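Local atomic coordinates of enoyl CoA hydratase/isomerase (Crotonase) (Legionella pneumophila subsp. pneumophila, PDB entry 3I47), a protein that probably acts as an enoyl-CoA hydratase or isomerase of the crotonase family, adding water across or shifting the double bond of enoyl-CoA thioesters. Residues N26-Q31 and L86-L91; L17-I22 and T34-R39; Y93-S98 and A115-A120; Y149-I154 and M161-A166. All coordinates share one frame; numbering follows the deposited sequence.

Interaction 1 of 4, residues N26-Q31 and L86-L91; sequences NAFDNQ and LVLGNL
Val87 lays its CG1 methyl over the backbone of Asn30, with CG1 3.7 Å from the carbonyl O of that residue. The methyl gets there because CG1 stands anti to the backbone N (chi1 179°); the other branch, CG2, lies beside that N and faces Asn30 CB at 4.3 Å. The amide of Asn30 leads away from helix 78-97, leaving CB and the main chain to make the contact. The CA atoms of Asn30 and Val87 are 6.3 Å apart, the shortest such separation between the two segments. In this crotonase-family chain the pairing sets the start of helix 30-45 against the middle of helix 78-97. Asp29 occupies the N-cap position of the first of these helices: its OD1 accepts from Leu32 N, while OD2 forms a salt bridge with Arg21. One residue earlier, the CB of Phe28 points toward helix 78-97, and ring atom CE2 comes to 4.5 Å from Leu88 CD1, at an oblique approach. Leu88 starts off to one side and reaches the ring with the end of its chain. Phe28 itself is held by backbone hydrogen bonds to Gly64 and Asp66, and its ring also packs on Leu33 and Met19.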
loop_
_atom_site.group_PDB
_atom_site.type_symbol
_atom_site.label_atom_id
_atom_site.label_comp_id
_atom_site.label_asym_id
_atom_site.label_seq_id
_atom_site.Cartn_x
_atom_site.Cartn_y
_atom_site.Cartn_z
ATOM N N ASN A 26 5.111 10.864 12.716
ATOM C CA ASN A 26 5.232 10.576 11.284
ATOM C C ASN A 26 4.501 11.566 10.393
ATOM O O ASN A 26 4.018 11.214 9.316
ATOM C CB ASN A 26 4.818 9.121 10.990
ATOM C CG ASN A 26 5.752 8.147 11.628
ATOM O OD1 ASN A 26 6.978 8.334 11.566
ATOM N ND2 ASN A 26 5.205 7.103 12.256
ATOM N N ALA A 27 4.475 12.823 10.830
ATOM C CA ALA A 27 3.858 13.876 10.029
ATOM C C ALA A 27 4.653 14.060 8.741
ATOM O O ALA A 27 5.892 14.088 8.760
ATOM C CB ALA A 27 3.776 15.169 10.824
ATOM N N PHE A 28 3.940 14.164 7.626
ATOM C CA PHE A 28 4.555 14.149 6.293
ATOM C C PHE A 28 5.234 15.457 5.897
ATOM O O PHE A 28 4.744 16.561 6.188
ATOM C CB PHE A 28 3.487 13.835 5.227
ATOM C CG PHE A 28 3.170 12.358 5.053
ATOM C CD1 PHE A 28 3.589 11.396 5.975
ATOM C CD2 PHE A 28 2.412 11.954 3.957
ATOM C CE1 PHE A 28 3.260 10.024 5.792
ATOM C CE2 PHE A 28 2.095 10.602 3.764
ATOM C CZ PHE A 28 2.516 9.650 4.677
ATOM N N ASP A 29 6.375 15.331 5.230
ATOM C CA ASP A 29 6.947 16.437 4.455
ATOM C C ASP A 29 7.656 15.856 3.231
ATOM O O ASP A 29 7.697 14.626 3.065
ATOM C CB ASP A 29 7.859 17.350 5.306
ATOM C CG ASP A 29 9.082 16.638 5.868
ATOM O OD1 ASP A 29 9.627 15.727 5.211
ATOM O OD2 ASP A 29 9.540 17.035 6.963
ATOM N N ASN A 30 8.193 16.714 2.370
ATOM C CA ASN A 30 8.775 16.244 1.126
ATOM C C ASN A 30 10.059 15.435 1.362
ATOM O O ASN A 30 10.380 14.564 0.560
ATOM C CB ASN A 30 9.070 17.417 0.188
ATOM C CG ASN A 30 9.955 18.443 0.837
ATOM O OD1 ASN A 30 9.566 19.055 1.836
ATOM N ND2 ASN A 30 11.168 18.600 0.316
ATOM N N GLN A 31 10.760 15.704 2.465
ATOM C CA GLN A 31 11.999 14.962 2.789
ATOM C C GLN A 31 11.681 13.512 3.168
ATOM O O GLN A 31 12.272 12.582 2.608
ATOM C CB GLN A 31 12.778 15.656 3.904
ATOM C CG GLN A 31 14.128 15.007 4.203
ATOM C CD GLN A 31 14.830 15.701 5.342
ATOM O OE1 GLN A 31 15.173 16.879 5.243
ATOM N NE2 GLN A 31 15.061 14.967 6.436
ATOM N N LEU A 86 4.335 16.721 -6.448
ATOM C CA LEU A 86 4.774 15.580 -7.246
ATOM C C LEU A 86 5.649 14.599 -6.457
ATOM O O LEU A 86 5.828 13.463 -6.890
ATOM C CB LEU A 86 5.473 16.031 -8.539
ATOM C CG LEU A 86 4.504 16.559 -9.611
ATOM C CD1 LEU A 86 5.268 17.348 -10.664
ATOM C CD2 LEU A 86 3.733 15.411 -10.238
ATOM N N VAL A 87 6.173 15.021 -5.301
ATOM C CA VAL A 87 6.887 14.074 -4.434
ATOM C C VAL A 87 5.914 12.999 -3.949
ATOM O O VAL A 87 6.135 11.810 -4.215
ATOM C CB VAL A 87 7.614 14.769 -3.250
ATOM C CG1 VAL A 87 8.319 13.716 -2.368
ATOM C CG2 VAL A 87 8.607 15.776 -3.787
ATOM N N LEU A 88 4.828 13.412 -3.292
ATOM C CA LEU A 88 3.767 12.465 -2.902
ATOM C C LEU A 88 3.167 11.792 -4.134
ATOM O O LEU A 88 2.956 10.583 -4.129
ATOM C CB LEU A 88 2.671 13.141 -2.068
ATOM C CG LEU A 88 1.516 12.215 -1.669
ATOM C CD1 LEU A 88 1.967 11.119 -0.698
ATOM C CD2 LEU A 88 0.394 13.035 -1.059
ATOM N N GLY A 89 2.927 12.562 -5.193
ATOM C CA GLY A 89 2.361 12.001 -6.434
ATOM C C GLY A 89 3.197 10.865 -7.004
ATOM O O GLY A 89 2.662 9.808 -7.352
ATOM N N ASN A 90 4.511 11.060 -7.080
ATOM C CA ASN A 90 5.384 10.000 -7.568
ATOM C C ASN A 90 5.483 8.814 -6.627
ATOM O O ASN A 90 5.547 7.666 -7.087
ATOM C CB ASN A 90 6.766 10.563 -7.868
ATOM C CG ASN A 90 6.818 11.247 -9.209
ATOM O OD1 ASN A 90 6.412 10.669 -10.219
ATOM N ND2 ASN A 90 7.334 12.471 -9.241
ATOM N N LEU A 91 5.467 9.079 -5.319
ATOM C CA LEU A 91 5.474 7.987 -4.334
ATOM C C LEU A 91 4.239 7.101 -4.492
ATOM O O LEU A 91 4.357 5.873 -4.579
ATOM C CB LEU A 91 5.574 8.515 -2.893
ATOM C CG LEU A 91 5.455 7.449 -1.785
ATOM C CD1 LEU A 91 6.577 6.376 -1.882
ATOM C CD2 LEU A 91 5.439 8.110 -0.409
#

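Interaction 2 of 4, residues L17-I22 and T34-R39; sequences LTMNRI and TEMRIR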
loop_
_atom_site.group_PDB
_atom_site.type_symbol
_atom_site.label_atom_id
_atom_site.label_comp_id
_atom_site.label_asym_id
_atom_site.label_seq_id
_atom_site.Cartn_x
_atom_site.Cartn_y
_atom_site.Cartn_z
ATOM N N LEU A 17 9.503 -1.183 5.205
ATOM C CA LEU A 17 9.802 0.250 5.326
ATOM C C LEU A 17 9.057 0.742 6.540
ATOM O O LEU A 17 7.832 0.608 6.600
ATOM C CB LEU A 17 9.332 1.024 4.089
ATOM C CG LEU A 17 10.106 1.017 2.765
ATOM C CD1 LEU A 17 9.995 -0.312 2.026
ATOM C CD2 LEU A 17 9.594 2.153 1.898
ATOM N N THR A 18 9.778 1.302 7.509
ATOM C CA THR A 18 9.152 1.770 8.746
ATOM C C THR A 18 9.341 3.272 8.968
ATOM O O THR A 18 10.463 3.738 9.195
ATOM C CB THR A 18 9.687 0.980 9.966
ATOM O OG1 THR A 18 9.533 -0.423 9.721
ATOM C CG2 THR A 18 8.927 1.348 11.231
ATOM N N MET A 19 8.240 4.018 8.927
ATOM C CA MET A 19 8.282 5.438 9.276
ATOM C C MET A 19 8.607 5.569 10.762
ATOM O O MET A 19 7.938 4.978 11.609
ATOM C CB MET A 19 6.955 6.113 8.932
ATOM C CG MET A 19 6.683 6.183 7.415
ATOM S SD MET A 19 5.071 6.902 6.886
ATOM C CE MET A 19 3.893 5.705 7.554
ATOM N N ASN A 20 9.641 6.350 11.072
ATOM C CA ASN A 20 10.216 6.321 12.415
ATOM C C ASN A 20 10.410 7.722 13.012
ATOM O O ASN A 20 11.284 7.931 13.872
ATOM C CB ASN A 20 11.537 5.524 12.373
ATOM C CG ASN A 20 12.051 5.148 13.753
ATOM O OD1 ASN A 20 11.304 4.664 14.604
ATOM N ND2 ASN A 20 13.347 5.373 13.980
ATOM N N ARG A 21 9.589 8.675 12.577
ATOM C CA ARG A 21 9.567 10.005 13.211
ATOM C C ARG A 21 8.616 9.974 14.399
ATOM O O ARG A 21 7.527 10.553 14.355
ATOM C CB ARG A 21 9.163 11.093 12.218
ATOM C CG ARG A 21 10.222 11.399 11.177
ATOM C CD ARG A 21 9.861 12.699 10.461
ATOM N NE ARG A 21 10.809 13.059 9.406
ATOM C CZ ARG A 21 10.654 14.124 8.618
ATOM N NH1 ARG A 21 9.609 14.923 8.784
ATOM N NH2 ARG A 21 11.546 14.396 7.676
ATOM N N ILE A 22 9.024 9.268 15.452
ATOM C CA ILE A 22 8.143 9.005 16.590
ATOM C C ILE A 22 7.675 10.288 17.282
ATOM O O ILE A 22 6.486 10.448 17.558
ATOM C CB ILE A 22 8.800 8.003 17.582
ATOM C CG1 ILE A 22 8.900 6.614 16.917
ATOM C CG2 ILE A 22 8.020 7.968 18.916
ATOM C CD1 ILE A 22 9.752 5.608 17.691
ATOM N N THR A 34 10.482 11.604 0.133
ATOM C CA THR A 34 11.582 11.295 -0.782
ATOM C C THR A 34 12.354 10.071 -0.301
ATOM O O THR A 34 12.674 9.200 -1.113
ATOM C CB THR A 34 12.521 12.520 -0.936
ATOM O OG1 THR A 34 11.803 13.555 -1.610
ATOM C CG2 THR A 34 13.747 12.165 -1.777
ATOM N N GLU A 35 12.622 9.990 1.005
ATOM C CA GLU A 35 13.238 8.783 1.588
ATOM C C GLU A 35 12.418 7.548 1.262
ATOM O O GLU A 35 12.961 6.515 0.877
ATOM C CB GLU A 35 13.370 8.870 3.105
ATOM C CG GLU A 35 14.312 9.957 3.596
ATOM C CD GLU A 35 14.944 9.626 4.948
ATOM O OE1 GLU A 35 14.896 10.497 5.846
ATOM O OE2 GLU A 35 15.475 8.509 5.105
ATOM N N MET A 36 11.104 7.658 1.430
ATOM C CA MET A 36 10.206 6.545 1.135
ATOM C C MET A 36 10.296 6.111 -0.319
ATOM O O MET A 36 10.360 4.911 -0.602
ATOM C CB MET A 36 8.771 6.873 1.561
ATOM C CG MET A 36 8.660 7.066 3.077
ATOM S SD MET A 36 6.966 7.356 3.679
ATOM C CE MET A 36 6.210 5.841 3.221
ATOM N N ARG A 37 10.326 7.079 -1.236
ATOM C CA ARG A 37 10.460 6.771 -2.671
ATOM C C ARG A 37 11.720 5.948 -2.954
ATOM O O ARG A 37 11.679 4.953 -3.690
ATOM C CB ARG A 37 10.524 8.056 -3.503
ATOM C CG ARG A 37 9.216 8.812 -3.585
ATOM C CD ARG A 37 9.400 10.076 -4.426
ATOM N NE ARG A 37 9.621 9.759 -5.842
ATOM C CZ ARG A 37 10.002 10.647 -6.757
ATOM N NH1 ARG A 37 10.218 11.915 -6.412
ATOM N NH2 ARG A 37 10.165 10.271 -8.020
ATOM N N ILE A 38 12.843 6.379 -2.381
ATOM C CA ILE A 38 14.111 5.699 -2.628
ATOM C C ILE A 38 14.103 4.281 -2.086
ATOM O O ILE A 38 14.491 3.343 -2.792
ATOM C CB ILE A 38 15.310 6.491 -2.054
ATOM C CG1 ILE A 38 15.426 7.830 -2.788
ATOM C CG2 ILE A 38 16.607 5.677 -2.200
ATOM C CD1 ILE A 38 16.398 8.821 -2.165
ATOM N N ARG A 39 13.663 4.116 -0.841
ATOM C CA ARG A 39 13.632 2.776 -0.245
ATOM C C ARG A 39 12.652 1.871 -0.971
ATOM O O ARG A 39 12.929 0.688 -1.160
ATOM C CB ARG A 39 13.272 2.826 1.243
ATOM C CG ARG A 39 14.216 3.638 2.102
ATOM C CD ARG A 39 15.630 3.176 2.013
ATOM N NE ARG A 39 16.423 3.869 3.025
ATOM C CZ ARG A 39 17.695 3.600 3.271
ATOM N NH1 ARG A 39 18.326 2.678 2.549
ATOM N NH2 ARG A 39 18.332 4.268 4.223
HETATM O O HOH W 1 13.382 12.534 6.801
#
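Strand 17-19 and helix 34-39 run almost exactly antiparallel, at 170° between their N-to-C directions, and their axes approach to 9.9 Å, room for a single layer of side chains. This is the first step of a beta-alpha-beta crossover, in which helix 30-45 leads from strand 14-19 to the parallel strand 51-56. Leu17 points at the helix and divides its contact: CD2 lies 3.8 Å from the carbonyl O of Met36 and equally near CB of Arg39. Arg39 offers only the root of its side chain, for a bend at chi2 carries the guanidinium away from the strand. Farther along, two thioethers cross at a slant, Met19 SD lying 3.8 Å from Met36 SD. Both chains are extended to CG-SD and then bend at chi3 in opposite senses, -65° in Met19 and 63° in Met36, and the Met36 methyl CE rests 4.0 Å from Met19 SD. Leu6 and Leu91 also pack against Met36. Where the strand has ended, polar groups take over: one water accepts from Arg21 NH2 at 2.8 Å, in the guanidinium plane, and donates to Glu35 OE1 at 2.7 Å. The two charged groups do not touch, NH2 and OE1 being 5.5 Å apart, and Arg21 has a direct salt bridge to Asp5. The buried part therefore rests largely on dispersion and on the burial of aliphatic and sulfur atoms, with one methyl against a backbone carbonyl, while the opposite charges may add a water-mediated attraction at its margin.

Interaction 3 of 4, residues Y93-S98 and A115-A120; sequences YSISQS and AGLAAA
Helices 93-97 and 115-120 run side by side in nearly the same direction, 24° apart, with 9.6 Å between their axes. Their CA atoms come closest at Ser96 and Ala120, 5.5 Å apart. Both belong to the crotonase fold, where helices 78-97 and 113-120 each lead into a strand of the six-stranded mixed sheet, 102-106 and 123-127 respectively. Ile95 carries the contact and uses both of its branches. CG2, anti to the backbone N, reaches over the last turn of helix 115-120, with the carbonyl O of Ala120 at 3.5 Å and CB of the same alanine at 3.9 Å. The other branch extends through CG1 (chi2 163°) to CD1, which meets CD2 of Leu117 at 3.8 Å; these two side chains cross at about a right angle. The CB of Ala120 points toward the partner helix, and its small size is consistent with the close backbone approach here. Leu40 backs Ile95 from helix 30-45, and Phe28 and Met36 pack on Leu117. Ser96 comes to Ala120 through its CA, while its hydroxyl turns back into its own helix: OG donates to the carbonyl O of Tyr93 at 2.7 Å, with the donor tilted 20° from the carbonyl plane, and that oxygen also accepts from Gln97 N.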
loop_
_atom_site.group_PDB
_atom_site.type_symbol
_atom_site.label_atom_id
_atom_site.label_comp_id
_atom_site.label_asym_id
_atom_site.label_seq_id
_atom_site.Cartn_x
_atom_site.Cartn_y
_atom_site.Cartn_z
ATOM N N TYR A 93 2.221 6.806 -7.035
ATOM C CA TYR A 93 2.240 6.143 -8.331
ATOM C C TYR A 93 3.167 4.939 -8.285
ATOM O O TYR A 93 2.786 3.843 -8.705
ATOM C CB TYR A 93 2.646 7.117 -9.434
ATOM C CG TYR A 93 2.574 6.516 -10.807
ATOM C CD1 TYR A 93 1.344 6.163 -11.366
ATOM C CD2 TYR A 93 3.726 6.301 -11.547
ATOM C CE1 TYR A 93 1.269 5.610 -12.644
ATOM C CE2 TYR A 93 3.661 5.745 -12.831
ATOM C CZ TYR A 93 2.427 5.413 -13.364
ATOM O OH TYR A 93 2.356 4.860 -14.632
ATOM N N SER A 94 4.363 5.141 -7.737
ATOM C CA SER A 94 5.334 4.064 -7.628
ATOM C C SER A 94 4.812 2.880 -6.804
ATOM O O SER A 94 5.025 1.715 -7.184
ATOM C CB SER A 94 6.644 4.606 -7.073
ATOM O OG SER A 94 7.250 5.422 -8.067
ATOM N N ILE A 95 4.117 3.167 -5.698
ATOM C CA ILE A 95 3.495 2.093 -4.904
ATOM C C ILE A 95 2.504 1.322 -5.788
ATOM O O ILE A 95 2.541 0.083 -5.863
ATOM C CB ILE A 95 2.763 2.634 -3.636
ATOM C CG1 ILE A 95 3.770 3.197 -2.624
ATOM C CG2 ILE A 95 1.938 1.505 -2.975
ATOM C CD1 ILE A 95 3.116 4.101 -1.573
ATOM N N SER A 96 1.636 2.063 -6.471
ATOM C CA SER A 96 0.552 1.437 -7.262
ATOM C C SER A 96 1.078 0.607 -8.435
ATOM O O SER A 96 0.434 -0.366 -8.868
ATOM C CB SER A 96 -0.431 2.495 -7.760
ATOM O OG SER A 96 0.105 3.260 -8.821
ATOM N N GLN A 97 2.240 1.004 -8.946
ATOM C CA GLN A 97 2.892 0.336 -10.080
ATOM C C GLN A 97 3.785 -0.852 -9.697
ATOM O O GLN A 97 4.284 -1.556 -10.585
ATOM C CB GLN A 97 3.722 1.345 -10.878
ATOM C CG GLN A 97 2.875 2.316 -11.694
ATOM C CD GLN A 97 2.228 1.644 -12.896
ATOM O OE1 GLN A 97 2.918 1.085 -13.756
ATOM N NE2 GLN A 97 0.905 1.693 -12.963
ATOM N N SER A 98 3.993 -1.083 -8.402
ATOM C CA SER A 98 4.801 -2.216 -7.945
ATOM C C SER A 98 4.250 -3.523 -8.504
ATOM O O SER A 98 3.074 -3.809 -8.300
ATOM C CB SER A 98 4.761 -2.322 -6.423
ATOM O OG SER A 98 5.431 -3.511 -5.988
ATOM N N ALA A 115 -3.398 8.305 5.024
ATOM C CA ALA A 115 -4.588 7.540 4.641
ATOM C C ALA A 115 -4.521 7.151 3.174
ATOM O O ALA A 115 -4.966 6.068 2.774
ATOM C CB ALA A 115 -5.847 8.345 4.915
ATOM N N GLY A 116 -3.945 8.035 2.364
ATOM C CA GLY A 116 -3.737 7.722 0.950
ATOM C C GLY A 116 -2.793 6.549 0.741
ATOM O O GLY A 116 -3.016 5.727 -0.156
ATOM N N LEU A 117 -1.726 6.462 1.533
ATOM C CA LEU A 117 -0.790 5.343 1.385
ATOM C C LEU A 117 -1.479 3.993 1.549
ATOM O O LEU A 117 -1.185 3.054 0.803
ATOM C CB LEU A 117 0.375 5.433 2.372
ATOM C CG LEU A 117 1.338 6.607 2.257
ATOM C CD1 LEU A 117 2.491 6.358 3.224
ATOM C CD2 LEU A 117 1.867 6.799 0.830
ATOM N N ALA A 118 -2.402 3.904 2.509
ATOM C CA ALA A 118 -3.179 2.684 2.719
ATOM C C ALA A 118 -3.963 2.318 1.461
ATOM O O ALA A 118 -4.033 1.157 1.089
ATOM C CB ALA A 118 -4.128 2.839 3.924
ATOM N N ALA A 119 -4.541 3.317 0.791
ATOM C CA ALA A 119 -5.293 3.072 -0.437
ATOM C C ALA A 119 -4.412 2.693 -1.638
ATOM O O ALA A 119 -4.842 1.942 -2.514
ATOM C CB ALA A 119 -6.159 4.294 -0.769
ATOM N N ALA A 120 -3.182 3.212 -1.695
ATOM C CA ALA A 120 -2.298 2.940 -2.819
ATOM C C ALA A 120 -1.745 1.524 -2.778
ATOM O O ALA A 120 -1.446 0.933 -3.824
ATOM C CB ALA A 120 -1.137 3.949 -2.826
#

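Interaction 4 of 4, residues Y149-I154 and M161-A166; sequences YVVRAI and MLFMSA
The ring of Phe163 is the main projection of this contact, its far end entering the shallow groove between the adjoining side chains of Val150 and Val151 on helix 149-154. The axes of helices 149-154 and 161-165 approach no closer than 12.1 Å, at 132°, and the long Phe163 and the Ile154-Leu162 pair bridge the gap. CG of Phe163 is anti to the carbonyl carbon (chi1 -66°), which sends the far end of the ring forward. On one side of the groove CZ sits 3.9 Å from CG1 of Val150 and 4.0 Å from CB of the same residue. The valine and the phenylalanine slide past each other in opposite directions, and the methyl approaches the ring obliquely. Toward the other side the fit is slacker, with CE2 4.3 Å from Val151 CG2. A second, smaller meeting occurs one helical turn beyond Val150, where Ile154 CD1 touches Leu162 CD1 at 3.9 Å. Ile154 holds CG1 between its backbone N and carbonyl carbon (chi1 70°), then stretches out through chi2 to bring CD1 to the leucine. Ala159, on the first turn of helix 156-165, packs against Val150, Val151 and Ile154, while Phe134 meets Phe163 edge-to-face. The contact thus joins two consecutive helices of the crotonase-family chain, linked by a short turn. Every cross-segment contact here is between carbon atoms, which implies that cohesion comes mainly from dispersion and from partial burial of apolar surface, with shape rather than directed bonds setting the fit.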
loop_
_atom_site.group_PDB
_atom_site.type_symbol
_atom_site.label_atom_id
_atom_site.label_comp_id
_atom_site.label_asym_id
_atom_site.label_seq_id
_atom_site.Cartn_x
_atom_site.Cartn_y
_atom_site.Cartn_z
ATOM N N TYR A 149 -6.469 6.875 -5.869
ATOM C CA TYR A 149 -6.269 5.646 -5.102
ATOM C C TYR A 149 -7.400 5.427 -4.110
ATOM O O TYR A 149 -7.890 4.309 -3.970
ATOM C CB TYR A 149 -4.912 5.701 -4.393
ATOM C CG TYR A 149 -3.830 6.080 -5.373
ATOM C CD1 TYR A 149 -3.270 5.119 -6.220
ATOM C CD2 TYR A 149 -3.395 7.408 -5.484
ATOM C CE1 TYR A 149 -2.285 5.469 -7.150
ATOM C CE2 TYR A 149 -2.415 7.766 -6.415
ATOM C CZ TYR A 149 -1.870 6.782 -7.241
ATOM O OH TYR A 149 -0.898 7.129 -8.149
ATOM N N VAL A 150 -7.828 6.501 -3.449
ATOM C CA VAL A 150 -8.926 6.391 -2.491
ATOM C C VAL A 150 -10.231 6.020 -3.230
ATOM O O VAL A 150 -10.963 5.118 -2.805
ATOM C CB VAL A 150 -9.112 7.698 -1.691
ATOM C CG1 VAL A 150 -10.353 7.600 -0.795
ATOM C CG2 VAL A 150 -7.850 7.988 -0.845
ATOM N N VAL A 151 -10.508 6.699 -4.337
ATOM C CA VAL A 151 -11.746 6.409 -5.082
ATOM C C VAL A 151 -11.718 4.965 -5.597
ATOM O O VAL A 151 -12.740 4.280 -5.527
ATOM C CB VAL A 151 -11.979 7.419 -6.214
ATOM C CG1 VAL A 151 -13.132 6.979 -7.135
ATOM C CG2 VAL A 151 -12.269 8.807 -5.627
ATOM N N ARG A 152 -10.558 4.496 -6.066
ATOM C CA ARG A 152 -10.436 3.094 -6.497
ATOM C C ARG A 152 -10.714 2.115 -5.350
ATOM O O ARG A 152 -11.413 1.111 -5.536
ATOM C CB ARG A 152 -9.064 2.814 -7.117
ATOM C CG ARG A 152 -8.948 1.390 -7.671
ATOM C CD ARG A 152 -7.689 1.228 -8.491
ATOM N NE ARG A 152 -6.482 1.303 -7.669
ATOM C CZ ARG A 152 -5.243 1.249 -8.152
ATOM N NH1 ARG A 152 -5.041 1.132 -9.467
ATOM N NH2 ARG A 152 -4.203 1.316 -7.327
ATOM N N ALA A 153 -10.174 2.412 -4.171
ATOM C CA ALA A 153 -10.267 1.514 -3.018
ATOM C C ALA A 153 -11.666 1.408 -2.419
ATOM O O ALA A 153 -12.137 0.296 -2.138
ATOM C CB ALA A 153 -9.243 1.916 -1.946
ATOM N N ILE A 154 -12.332 2.550 -2.246
ATOM C CA ILE A 154 -13.598 2.597 -1.487
ATOM C C ILE A 154 -14.796 3.014 -2.342
ATOM O O ILE A 154 -15.932 2.983 -1.875
ATOM C CB ILE A 154 -13.494 3.497 -0.211
ATOM C CG1 ILE A 154 -13.373 4.983 -0.581
ATOM C CG2 ILE A 154 -12.298 3.052 0.659
ATOM C CD1 ILE A 154 -13.483 5.942 0.621
ATOM N N MET A 161 -18.138 11.474 -0.070
ATOM C CA MET A 161 -18.640 11.806 1.269
ATOM C C MET A 161 -17.510 12.223 2.199
ATOM O O MET A 161 -17.571 13.282 2.835
ATOM C CB MET A 161 -19.366 10.602 1.879
ATOM C CG MET A 161 -19.808 10.800 3.331
ATOM S SD MET A 161 -20.697 9.355 4.011
ATOM C CE MET A 161 -19.336 8.349 4.549
ATOM N N LEU A 162 -16.494 11.366 2.299
ATOM C CA LEU A 162 -15.449 11.581 3.288
ATOM C C LEU A 162 -14.556 12.769 2.930
ATOM O O LEU A 162 -14.037 13.444 3.833
ATOM C CB LEU A 162 -14.619 10.308 3.482
ATOM C CG LEU A 162 -15.440 9.117 3.982
ATOM C CD1 LEU A 162 -14.643 7.817 3.803
ATOM C CD2 LEU A 162 -15.848 9.360 5.439
ATOM N N PHE A 163 -14.401 13.042 1.626
ATOM C CA PHE A 163 -13.654 14.248 1.202
ATOM C C PHE A 163 -14.431 15.516 1.589
ATOM O O PHE A 163 -13.842 16.494 2.053
ATOM C CB PHE A 163 -13.429 14.304 -0.321
ATOM C CG PHE A 163 -12.536 13.229 -0.880
ATOM C CD1 PHE A 163 -11.718 12.456 -0.059
ATOM C CD2 PHE A 163 -12.483 13.033 -2.268
ATOM C CE1 PHE A 163 -10.884 11.469 -0.606
ATOM C CE2 PHE A 163 -11.652 12.062 -2.822
ATOM C CZ PHE A 163 -10.847 11.276 -1.988
ATOM N N MET A 164 -15.748 15.502 1.382
ATOM C CA MET A 164 -16.555 16.691 1.632
ATOM C C MET A 164 -16.708 16.977 3.132
ATOM O O MET A 164 -16.782 18.133 3.548
ATOM C CB MET A 164 -17.946 16.555 0.986
ATOM C CG MET A 164 -17.927 16.471 -0.551
ATOM S SD MET A 164 -19.603 16.529 -1.315
ATOM C CE MET A 164 -20.463 15.195 -0.451
ATOM N N SER A 165 -16.792 15.917 3.935
ATOM C CA SER A 165 -17.071 16.075 5.363
ATOM C C SER A 165 -15.804 16.260 6.196
ATOM O O SER A 165 -15.861 16.869 7.261
ATOM C CB SER A 165 -17.834 14.858 5.893
ATOM O OG SER A 165 -16.949 13.745 5.986
ATOM N N ALA A 166 -14.688 15.702 5.720
ATOM C CA ALA A 166 -13.444 15.607 6.496
ATOM C C ALA A 166 -13.658 14.909 7.848
ATOM O O ALA A 166 -12.930 15.159 8.821
ATOM C CB ALA A 166 -12.801 17.008 6.670
#

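Only interaction 3 lies near the centre of the chain, about 5 Å between centres; the other three are 13 to 16 Å out, yet interaction 2 is buried too, while 1 and 4 are partly buried. Helix 30-45 serves interactions 1 and 2, helix 78-97 serves 1 and 3. Leu117 CD1 of interaction 3 joins these three, 3.6 Å from Phe28 CZ and 3.8 Å from Met36 CE; the polar edges of 1 and 2 also adjoin. Interaction 4 reaches the rest through Tyr149, which packs on interaction 3. Carbon packing dominates 3 and 4; interaction 2 adds sulfur and a marginal water bridge between opposite charges, and 1 sets a methyl on a backbone carbonyl beside a capped helix start.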